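Local coordinates for protein alpha-L-rhamnosidase (Klebsiella oxytoca, PDB 4XHC) that hydrolyses terminal non-reducing alpha-L-rhamnose residues from rhamnosides, as a two-domain glycosidase of family GH78, at residues L436-V441 against I473-Q478; I450-E455 against C479-E484; W150-D155 against R169-R174; G105-L110 against L124-G129. One frame throughout, in Å; residues are numbered along the deposited sequence.

Interaction 1 of 4, residues L436-V441 against I473-Q478; sequences LVLAEV and IAALLQ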
# COMPACT_ATOMS: atom_id res chain seq x y z
N LEU A 436 -41.93 -4.72 25.42
CA LEU A 436 -43.21 -5.27 25.89
C LEU A 436 -44.35 -4.26 25.78
O LEU A 436 -45.52 -4.65 25.76
CB LEU A 436 -43.08 -5.83 27.30
CG LEU A 436 -42.29 -7.14 27.36
CD1 LEU A 436 -41.88 -7.49 28.78
CD2 LEU A 436 -43.06 -8.30 26.73
N VAL A 437 -44.03 -2.97 25.71
CA VAL A 437 -45.04 -1.96 25.37
C VAL A 437 -45.36 -2.00 23.87
O VAL A 437 -46.52 -1.85 23.48
CB VAL A 437 -44.61 -0.55 25.83
CG1 VAL A 437 -45.50 0.54 25.22
CG2 VAL A 437 -44.64 -0.46 27.34
N LEU A 438 -44.36 -2.19 23.02
CA LEU A 438 -44.60 -2.28 21.59
C LEU A 438 -45.39 -3.54 21.25
O LEU A 438 -46.16 -3.56 20.30
CB LEU A 438 -43.28 -2.26 20.82
CG LEU A 438 -42.55 -0.91 20.78
CD1 LEU A 438 -41.17 -1.09 20.16
CD2 LEU A 438 -43.34 0.13 20.01
N ALA A 439 -45.20 -4.58 22.05
CA ALA A 439 -45.90 -5.85 21.88
C ALA A 439 -47.39 -5.77 22.24
O ALA A 439 -48.15 -6.69 21.95
CB ALA A 439 -45.22 -6.91 22.72
N GLU A 440 -47.77 -4.68 22.91
CA GLU A 440 -49.15 -4.42 23.33
C GLU A 440 -49.63 -5.43 24.37
O GLU A 440 -50.77 -5.88 24.33
CB GLU A 440 -50.10 -4.35 22.12
CG GLU A 440 -49.66 -3.38 21.04
CD GLU A 440 -50.80 -2.87 20.18
OE1 GLU A 440 -51.61 -3.70 19.69
OE2 GLU A 440 -50.90 -1.64 20.00
N VAL A 441 -48.74 -5.79 25.29
CA VAL A 441 -49.10 -6.61 26.45
C VAL A 441 -49.84 -5.72 27.43
O VAL A 441 -49.49 -4.55 27.58
CB VAL A 441 -47.84 -7.21 27.11
CG1 VAL A 441 -48.20 -7.95 28.39
CG2 VAL A 441 -47.11 -8.15 26.15
N ILE A 473 -38.97 5.90 20.98
CA ILE A 473 -39.80 6.92 20.32
C ILE A 473 -41.11 6.33 19.84
O ILE A 473 -42.17 6.92 20.02
CB ILE A 473 -39.07 7.58 19.12
CG1 ILE A 473 -37.79 8.29 19.59
CG2 ILE A 473 -39.97 8.56 18.40
CD1 ILE A 473 -38.00 9.25 20.75
N ALA A 474 -41.03 5.16 19.21
CA ALA A 474 -42.21 4.49 18.69
C ALA A 474 -43.19 4.17 19.81
O ALA A 474 -44.41 4.32 19.63
CB ALA A 474 -41.82 3.22 17.95
N ALA A 475 -42.66 3.72 20.95
CA ALA A 475 -43.48 3.40 22.11
C ALA A 475 -44.17 4.64 22.67
O ALA A 475 -45.34 4.59 23.05
CB ALA A 475 -42.66 2.71 23.18
N LEU A 476 -43.45 5.76 22.71
CA LEU A 476 -44.06 7.01 23.16
C LEU A 476 -45.25 7.38 22.27
O LEU A 476 -46.33 7.66 22.78
CB LEU A 476 -43.03 8.14 23.18
CG LEU A 476 -41.98 8.06 24.29
CD1 LEU A 476 -40.84 9.03 24.04
CD2 LEU A 476 -42.60 8.32 25.66
N LEU A 477 -45.04 7.36 20.96
CA LEU A 477 -46.11 7.71 20.00
C LEU A 477 -47.32 6.76 20.11
O LEU A 477 -48.46 7.22 20.11
CB LEU A 477 -45.57 7.73 18.56
CG LEU A 477 -44.63 8.89 18.22
CD1 LEU A 477 -44.01 8.72 16.83
CD2 LEU A 477 -45.35 10.23 18.31
N GLN A 478 -47.05 5.46 20.23
CA GLN A 478 -48.11 4.46 20.36
C GLN A 478 -49.00 4.70 21.59
O GLN A 478 -50.19 4.42 21.54
CB GLN A 478 -47.47 3.06 20.43
CG GLN A 478 -48.44 1.90 20.49
CD GLN A 478 -47.74 0.60 20.87
OE1 GLN A 478 -46.95 0.06 20.10
NE2 GLN A 478 -48.04 0.09 22.06
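A helix-to-helix contact that pairs an apolar patch with one side-chain-to-backbone hydrogen bond joins V437, L438 and E440, at the end of helix 430-438, to A474, A475 and Q478 of helix 466-478 in the six-hairpin glycosidase domain. Q478 does the reaching: with CG anti to the backbone N (chi1 -177°) and the chain extended beyond it, the amide is carried across to the last turn of the other helix. There Q478 NE2 donates to V437 O at 2.8 Å, the oxygen lying close to the amide plane but the nitrogen standing above the carbonyl plane. The opposite face of that carbonyl is taken by E440 N, within the Schellman motif that ends the helix. Alongside, L438 CD2 rests 4.0 Å from A474 CB and passes 3.6 Å from Q478 OE1, while V437 CG1 meets A475 CB at 4.1 Å; the methyl groups of two alanines let the helices come close here. Helix 444-456 flanks the patch through I450 and M451. The carboxylate of E440 is turned nearly perpendicular to the Q478 amide, E440 OE2 lying 3.9 Å from Q478 NE2. The example shows a helix-end carbonyl gripped by two donors, with a nearby negative charge that probably polarises the amide further.

Interaction 2 of 4, residues I450-E455 against C479-E484; sequences IMRNLE and CGLRDE. With SO4 (sulfate ion), chain D.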
# COMPACT_ATOMS: atom_id res chain seq x y z
N ILE A 450 -46.38 2.88 32.18
CA ILE A 450 -44.99 2.42 32.08
C ILE A 450 -44.05 3.48 31.46
O ILE A 450 -42.92 3.66 31.92
CB ILE A 450 -44.88 1.09 31.29
CG1 ILE A 450 -45.45 -0.06 32.11
CG2 ILE A 450 -43.43 0.76 30.92
CD1 ILE A 450 -45.77 -1.29 31.28
N MET A 451 -44.52 4.17 30.43
CA MET A 451 -43.70 5.18 29.76
C MET A 451 -43.48 6.39 30.68
O MET A 451 -42.41 6.99 30.66
CB MET A 451 -44.32 5.63 28.44
CG MET A 451 -44.59 4.52 27.44
SD MET A 451 -43.21 3.44 27.01
CE MET A 451 -42.08 4.60 26.24
N ARG A 452 -44.49 6.73 31.48
CA ARG A 452 -44.34 7.73 32.54
C ARG A 452 -43.38 7.28 33.63
O ARG A 452 -42.67 8.10 34.21
CB ARG A 452 -45.68 8.04 33.21
CG ARG A 452 -46.67 8.79 32.36
CD ARG A 452 -46.07 10.10 31.87
NE ARG A 452 -47.08 10.98 31.30
CZ ARG A 452 -46.80 12.06 30.58
NH1 ARG A 452 -45.54 12.42 30.33
NH2 ARG A 452 -47.79 12.80 30.09
N ASN A 453 -43.35 5.99 33.89
CA ASN A 453 -42.46 5.44 34.90
C ASN A 453 -40.98 5.51 34.45
O ASN A 453 -40.09 5.71 35.27
CB ASN A 453 -42.88 4.00 35.22
CG ASN A 453 -42.46 3.56 36.60
OD1 ASN A 453 -42.17 4.38 37.46
ND2 ASN A 453 -42.42 2.25 36.83
N LEU A 454 -40.72 5.36 33.15
CA LEU A 454 -39.35 5.54 32.63
C LEU A 454 -38.86 6.96 32.80
O LEU A 454 -37.69 7.19 33.08
CB LEU A 454 -39.30 5.21 31.15
CG LEU A 454 -39.62 3.76 30.74
CD1 LEU A 454 -39.74 3.69 29.23
CD2 LEU A 454 -38.56 2.79 31.21
N GLU A 455 -39.77 7.91 32.66
CA GLU A 455 -39.48 9.33 32.64
C GLU A 455 -39.19 9.81 34.06
O GLU A 455 -38.29 10.60 34.28
CB GLU A 455 -40.69 10.06 32.02
CG GLU A 455 -41.00 11.46 32.53
CD GLU A 455 -42.21 12.10 31.85
OE1 GLU A 455 -42.68 11.61 30.79
OE2 GLU A 455 -42.71 13.11 32.39
N CYS A 479 -48.44 5.24 22.66
CA CYS A 479 -49.20 5.55 23.86
C CYS A 479 -49.77 6.98 23.85
O CYS A 479 -50.29 7.45 24.87
CB CYS A 479 -48.34 5.35 25.10
SG CYS A 479 -47.63 3.69 25.26
N GLY A 480 -49.69 7.66 22.71
CA GLY A 480 -50.25 9.00 22.57
C GLY A 480 -49.45 10.09 23.26
O GLY A 480 -49.98 11.16 23.51
N LEU A 481 -48.18 9.82 23.55
CA LEU A 481 -47.30 10.80 24.20
C LEU A 481 -46.48 11.54 23.14
O LEU A 481 -45.26 11.41 23.08
CB LEU A 481 -46.38 10.11 25.21
CG LEU A 481 -47.10 9.48 26.39
CD1 LEU A 481 -46.17 8.56 27.17
CD2 LEU A 481 -47.69 10.56 27.28
N ARG A 482 -47.19 12.34 22.34
CA ARG A 482 -46.63 12.96 21.13
C ARG A 482 -45.63 14.07 21.45
O ARG A 482 -44.54 14.12 20.88
CB ARG A 482 -47.78 13.48 20.26
CG ARG A 482 -47.39 13.98 18.87
CD ARG A 482 -48.51 14.85 18.29
NE ARG A 482 -48.05 15.66 17.15
CZ ARG A 482 -47.91 15.20 15.91
NH1 ARG A 482 -48.19 13.93 15.60
NH2 ARG A 482 -47.47 16.01 14.95
N ASP A 483 -45.99 14.98 22.36
CA ASP A 483 -45.09 16.06 22.77
C ASP A 483 -43.79 15.52 23.38
O ASP A 483 -42.71 16.07 23.14
CB ASP A 483 -45.79 17.00 23.76
CG ASP A 483 -46.87 17.85 23.09
OD1 ASP A 483 -46.66 18.32 21.95
OD2 ASP A 483 -47.92 18.08 23.72
N GLU A 484 -43.90 14.44 24.15
CA GLU A 484 -42.75 13.79 24.78
C GLU A 484 -41.82 13.15 23.74
O GLU A 484 -40.61 13.13 23.91
CB GLU A 484 -43.20 12.73 25.80
CG GLU A 484 -43.88 13.26 27.07
CD GLU A 484 -45.30 13.81 26.87
OE1 GLU A 484 -45.90 13.67 25.77
OE2 GLU A 484 -45.83 14.39 27.85
S SO4 D . -50.83 11.19 31.86
O1 SO4 D . -51.66 12.41 31.85
O2 SO4 D . -49.97 11.30 33.07
O3 SO4 D . -51.74 10.03 31.84
O4 SO4 D . -50.03 10.99 30.64
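The turn between helices 466-478 and 482-498, shaped by a Schellman motif with G480 at its positive-phi position, sets C479 and L481 against M451 and R452 of helix 444-456, and the first turn of helix 482-498 adds E484. The guanidinium of R452 organises the polar half. A bend at chi2 (-57°) turns its chain toward the turn, where L481 CD2 lies over one face, 3.6 Å from R452 NH2. Around the rim, R452 NH1 donates to two carboxylates: to E455 OE1 at 3.0 Å, nearly in the guanidinium plane and on the syn side of the acid, and to E484 OE2 at 3.2 Å. The second bond is tilted, reaching the acid from above its plane, and the two flat groups stand 77° apart; R452 NH2 adds a weak bond to the same oxygen. A sulfate, probably from the crystallisation liquor, accepts through O4 from R452 NE at 3.0 Å and R452 NH2 at 2.9 Å, and is also bound by R448. In the apolar half, M451 CG packs on C479 SG at 3.8 Å and M451 CB on L481 CD1 at 3.7 Å. R452 thus joins E455 and E484 in a salt-bridge network, and its positive charge probably eases the mutual repulsion of their carboxylates.

Interaction 3 of 4, residues W150-D155 against R169-R174; sequences WLQQQD and RRYCFR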
# COMPACT_ATOMS: atom_id res chain seq x y z
N TRP A 150 -10.37 -2.83 9.27
CA TRP A 150 -11.40 -1.84 8.92
C TRP A 150 -10.90 -0.39 8.94
O TRP A 150 -11.50 0.49 8.31
CB TRP A 150 -12.59 -1.95 9.88
CG TRP A 150 -13.50 -3.11 9.61
CD1 TRP A 150 -13.83 -4.12 10.48
CD2 TRP A 150 -14.21 -3.39 8.39
NE1 TRP A 150 -14.68 -5.00 9.88
CE2 TRP A 150 -14.93 -4.58 8.60
CE3 TRP A 150 -14.28 -2.76 7.14
CZ2 TRP A 150 -15.74 -5.15 7.60
CZ3 TRP A 150 -15.08 -3.32 6.15
CH2 TRP A 150 -15.80 -4.51 6.39
N LEU A 151 -9.83 -0.13 9.68
CA LEU A 151 -9.27 1.21 9.79
C LEU A 151 -8.62 1.62 8.47
O LEU A 151 -7.78 0.88 7.93
CB LEU A 151 -8.27 1.26 10.94
CG LEU A 151 -8.86 0.95 12.32
CD1 LEU A 151 -7.78 0.84 13.38
CD2 LEU A 151 -9.87 2.01 12.73
N GLN A 152 -9.01 2.79 7.96
CA GLN A 152 -8.76 3.19 6.57
C GLN A 152 -7.45 3.96 6.37
O GLN A 152 -7.23 5.03 6.94
CB GLN A 152 -9.94 4.02 6.06
CG GLN A 152 -11.29 3.32 6.19
CD GLN A 152 -12.42 4.17 5.67
OE1 GLN A 152 -13.02 3.87 4.64
NE2 GLN A 152 -12.72 5.25 6.38
N GLN A 153 -6.61 3.42 5.50
CA GLN A 153 -5.19 3.73 5.50
C GLN A 153 -4.57 3.15 4.23
O GLN A 153 -4.98 2.08 3.79
CB GLN A 153 -4.61 3.04 6.71
CG GLN A 153 -3.19 3.41 7.05
CD GLN A 153 -2.70 2.67 8.27
OE1 GLN A 153 -3.06 1.51 8.49
NE2 GLN A 153 -1.91 3.34 9.09
N GLN A 154 -3.59 3.83 3.65
CA GLN A 154 -2.97 3.34 2.41
C GLN A 154 -1.61 3.96 2.18
O GLN A 154 -1.49 5.17 2.16
CB GLN A 154 -3.88 3.65 1.21
CG GLN A 154 -3.41 3.11 -0.14
CD GLN A 154 -3.34 1.59 -0.18
OE1 GLN A 154 -4.36 0.92 -0.32
NE2 GLN A 154 -2.14 1.05 -0.07
N ASP A 155 -0.59 3.12 1.98
CA ASP A 155 0.74 3.59 1.58
C ASP A 155 0.89 3.50 0.07
O ASP A 155 0.37 2.59 -0.56
CB ASP A 155 1.88 2.85 2.31
CG ASP A 155 1.99 3.24 3.80
OD1 ASP A 155 0.93 3.13 4.48
OD2 ASP A 155 3.09 3.65 4.28
N ARG A 169 -9.79 1.17 -3.75
CA ARG A 169 -10.67 0.88 -2.62
C ARG A 169 -11.65 2.02 -2.33
O ARG A 169 -11.33 3.19 -2.51
CB ARG A 169 -9.86 0.58 -1.36
CG ARG A 169 -9.05 -0.71 -1.43
CD ARG A 169 -8.44 -1.04 -0.08
NE ARG A 169 -9.46 -1.51 0.87
CZ ARG A 169 -9.51 -1.18 2.17
NH1 ARG A 169 -8.61 -0.36 2.72
NH2 ARG A 169 -10.48 -1.68 2.92
N ARG A 170 -12.85 1.66 -1.89
CA ARG A 170 -13.88 2.63 -1.53
C ARG A 170 -13.70 3.06 -0.08
O ARG A 170 -13.68 2.24 0.81
CB ARG A 170 -15.27 2.01 -1.71
CG ARG A 170 -16.39 3.04 -1.72
CD ARG A 170 -17.74 2.37 -1.56
NE ARG A 170 -17.96 1.93 -0.20
CZ ARG A 170 -19.01 1.23 0.21
NH1 ARG A 170 -19.95 0.86 -0.66
NH2 ARG A 170 -19.12 0.90 1.49
N TYR A 171 -13.56 4.35 0.14
CA TYR A 171 -13.36 4.88 1.49
C TYR A 171 -14.58 5.69 1.92
O TYR A 171 -15.33 6.18 1.08
CB TYR A 171 -12.09 5.75 1.53
CG TYR A 171 -10.82 5.00 1.17
CD1 TYR A 171 -10.23 4.11 2.07
CD2 TYR A 171 -10.21 5.17 -0.07
CE1 TYR A 171 -9.08 3.41 1.74
CE2 TYR A 171 -9.05 4.48 -0.41
CZ TYR A 171 -8.49 3.61 0.50
OH TYR A 171 -7.34 2.91 0.17
N CYS A 172 -14.76 5.80 3.23
CA CYS A 172 -15.85 6.57 3.81
C CYS A 172 -15.24 7.56 4.75
O CYS A 172 -14.64 7.17 5.74
CB CYS A 172 -16.79 5.64 4.58
SG CYS A 172 -18.10 6.50 5.47
N PHE A 173 -15.34 8.84 4.45
CA PHE A 173 -14.58 9.82 5.21
C PHE A 173 -15.07 11.25 5.06
O PHE A 173 -15.78 11.59 4.12
CB PHE A 173 -13.11 9.76 4.79
CG PHE A 173 -12.87 10.14 3.35
CD1 PHE A 173 -13.09 9.22 2.34
CD2 PHE A 173 -12.44 11.41 3.01
CE1 PHE A 173 -12.88 9.56 1.01
CE2 PHE A 173 -12.23 11.76 1.69
CZ PHE A 173 -12.45 10.83 0.69
N ARG A 174 -14.65 12.08 6.01
CA ARG A 174 -14.67 13.52 5.85
C ARG A 174 -13.25 14.12 5.79
O ARG A 174 -13.00 15.04 5.00
CB ARG A 174 -15.46 14.17 6.97
CG ARG A 174 -15.35 15.67 6.89
CD ARG A 174 -16.37 16.41 7.71
NE ARG A 174 -16.00 17.81 7.77
CZ ARG A 174 -16.72 18.76 8.34
NH1 ARG A 174 -17.89 18.48 8.89
NH2 ARG A 174 -16.27 20.00 8.34
O HOH W 1 -7.28 0.55 5.20
O HOH W 2 -6.32 1.03 1.69
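The amide of Q152 faces the backbone of C172 edge-on, as a neighbouring strand's peptide would, and binds it twice. CG lies beside the backbone N (chi1 -55°) and the rest of the chain runs straight out, which brings both polar atoms level with their partners. Q152 OE1 accepts from C172 N at 3.0 Å, in its carbonyl plane and on a lone pair; Q152 NE2 donates to C172 O at 2.8 Å and 169°, the acceptor lying in the amide plane. The same OE1 also sits at the edge of the Y171 ring, which stacks with that of F128. Farther along, the side chains of Q154 and Y171 cross at about a right angle, with amide and ring planes 73° apart. Between them a water donates to Q154 OE1 and Q153 O, and accepts from R169 NH1 and, at 2.6 Å, from Y171 OH. A second water joins R169 NH1 to the carbonyls of L151 and Q153, while R169 NH2 forms a salt bridge with D159 of the second subunit. Side-chain amide and ordered water thus join strands of two different sheets that share no direct backbone bond here, and a positive group beside the subunit interface is tied to polar backbone.

Interaction 4 of 4, residues G105-L110 against L124-G129; sequences GYLHFL and LQLTFG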
# COMPACT_ATOMS: atom_id res chain seq x y z
N GLY A 105 -16.75 6.98 -1.30
CA GLY A 105 -16.30 6.92 -2.67
C GLY A 105 -14.82 6.71 -2.90
O GLY A 105 -14.11 6.18 -2.06
N TYR A 106 -14.36 7.16 -4.07
CA TYR A 106 -13.03 6.84 -4.54
C TYR A 106 -12.20 8.11 -4.66
O TYR A 106 -12.68 9.11 -5.18
CB TYR A 106 -13.16 6.12 -5.88
CG TYR A 106 -13.98 4.85 -5.74
CD1 TYR A 106 -15.37 4.85 -5.93
CD2 TYR A 106 -13.36 3.64 -5.38
CE1 TYR A 106 -16.12 3.69 -5.77
CE2 TYR A 106 -14.11 2.47 -5.24
CZ TYR A 106 -15.48 2.50 -5.44
OH TYR A 106 -16.20 1.35 -5.28
N LEU A 107 -10.97 8.05 -4.16
CA LEU A 107 -10.05 9.20 -4.19
C LEU A 107 -9.26 9.33 -5.52
O LEU A 107 -8.75 8.34 -6.04
CB LEU A 107 -9.06 9.10 -3.02
CG LEU A 107 -8.22 10.34 -2.73
CD1 LEU A 107 -9.06 11.47 -2.16
CD2 LEU A 107 -7.10 10.01 -1.76
N HIS A 108 -9.19 10.55 -6.04
CA HIS A 108 -8.43 10.88 -7.25
C HIS A 108 -7.54 12.06 -6.93
O HIS A 108 -8.02 13.01 -6.33
CB HIS A 108 -9.40 11.23 -8.40
CG HIS A 108 -8.73 11.74 -9.65
ND1 HIS A 108 -9.07 12.94 -10.23
CD2 HIS A 108 -7.79 11.19 -10.45
CE1 HIS A 108 -8.35 13.12 -11.33
NE2 HIS A 108 -7.56 12.07 -11.48
N PHE A 109 -6.26 12.00 -7.29
CA PHE A 109 -5.39 13.19 -7.19
C PHE A 109 -4.26 13.19 -8.22
O PHE A 109 -3.89 12.15 -8.75
CB PHE A 109 -4.82 13.36 -5.78
CG PHE A 109 -3.88 12.26 -5.35
CD1 PHE A 109 -2.56 12.26 -5.78
CD2 PHE A 109 -4.32 11.24 -4.53
CE1 PHE A 109 -1.70 11.25 -5.40
CE2 PHE A 109 -3.47 10.23 -4.14
CZ PHE A 109 -2.15 10.23 -4.58
N LEU A 110 -3.74 14.38 -8.51
CA LEU A 110 -2.59 14.54 -9.38
C LEU A 110 -1.47 15.14 -8.56
O LEU A 110 -1.72 16.00 -7.72
CB LEU A 110 -2.88 15.50 -10.55
CG LEU A 110 -4.02 15.23 -11.54
CD1 LEU A 110 -3.85 16.16 -12.74
CD2 LEU A 110 -4.06 13.79 -12.00
N LEU A 124 4.28 7.97 0.11
CA LEU A 124 3.23 8.69 0.82
C LEU A 124 2.47 7.75 1.72
O LEU A 124 2.47 6.55 1.51
CB LEU A 124 2.22 9.26 -0.16
CG LEU A 124 2.72 10.22 -1.23
CD1 LEU A 124 1.59 10.49 -2.21
CD2 LEU A 124 3.21 11.51 -0.61
N GLN A 125 1.80 8.33 2.70
CA GLN A 125 0.87 7.62 3.56
C GLN A 125 -0.41 8.42 3.68
O GLN A 125 -0.36 9.60 4.04
CB GLN A 125 1.48 7.44 4.95
CG GLN A 125 0.49 7.12 6.05
CD GLN A 125 1.02 6.09 6.99
OE1 GLN A 125 1.33 6.37 8.16
NE2 GLN A 125 1.15 4.87 6.49
N LEU A 126 -1.54 7.77 3.40
CA LEU A 126 -2.85 8.40 3.49
C LEU A 126 -3.66 7.79 4.62
O LEU A 126 -3.61 6.59 4.84
CB LEU A 126 -3.61 8.21 2.18
CG LEU A 126 -2.89 8.60 0.89
CD1 LEU A 126 -3.86 8.49 -0.27
CD2 LEU A 126 -2.33 10.01 0.96
N THR A 127 -4.40 8.63 5.34
CA THR A 127 -5.26 8.18 6.43
C THR A 127 -6.61 8.87 6.31
O THR A 127 -6.68 10.08 6.09
CB THR A 127 -4.63 8.48 7.79
OG1 THR A 127 -3.27 8.06 7.77
CG2 THR A 127 -5.33 7.74 8.89
N PHE A 128 -7.68 8.09 6.43
CA PHE A 128 -9.03 8.58 6.20
C PHE A 128 -9.86 8.49 7.48
O PHE A 128 -9.83 7.46 8.16
CB PHE A 128 -9.72 7.71 5.17
CG PHE A 128 -9.03 7.67 3.84
CD1 PHE A 128 -7.97 6.79 3.62
CD2 PHE A 128 -9.47 8.47 2.79
CE1 PHE A 128 -7.36 6.73 2.37
CE2 PHE A 128 -8.84 8.42 1.56
CZ PHE A 128 -7.79 7.54 1.35
N GLY A 129 -10.64 9.52 7.77
CA GLY A 129 -11.48 9.52 8.96
C GLY A 129 -12.85 10.12 8.77
O GLY A 129 -13.01 11.11 8.07
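L107 places its CG anti to the backbone N (chi1 -168°), which swings the CD2 methyl out to L126 and F128, while F109, with CG between its backbone N and carbonyl carbon (chi1 66°), turns its ring toward L124 and L126. These side chains come from two strands, 106-115 and 122-129, that belong to different antiparallel sheets of the N-terminal domain. The short segments run at 138° to each other with axes 11.6 Å apart at closest, too far for backbone pairing: this is the face-to-face packing of a beta-sandwich, made by alternate residues whose side chains point inward from each sheet. L107 CD2 makes two of the four contacts. L107 CD2 lies 3.9 Å from L126 CD1 and 4.0 Å from F128 CZ, meeting the F128 ring at its edge, near the ring plane, and not over a face. F109 approaches more loosely, with F109 CZ 4.4 Å from L124 CD1 and F109 CE2 4.3 Å from L126 CD1. L126 CD1 is therefore touched from both L107 and F109, and it links the two halves of the patch. The surroundings continue the same chemistry: L176 of strand 175-182 touches both L107 and F128, and I165 and I194 lie against F109. No hydrogen bond spans the two segments, and all five touching residues are buried. The cohesion between the sheets here consequently rests on dispersion and on the exclusion of water from leucine methyls and phenylalanine rings.

Followed from the N terminus, interaction 4 comes first, closing a short loop between strands of two facing sheets; interaction 3 then closes a second loop of similar length, in series with it. The two adjoin, with D155 OD1 to Q125 NE2 and R174 N to G129 O as probable hydrogen bonds, so they bind one region of the N-terminal beta domain. After strands 175-182 and 187-200 the chain enters the helical glycosidase domain, where, toward its C-terminal end, interactions 1 and 2 cross: their segments alternate, tying four consecutive helices, 430-438, 444-456, 466-478 and 482-498, into one cluster. The two pairs of contacts lie on opposite sides of the chain's centre, their centres at least about 40 Å apart.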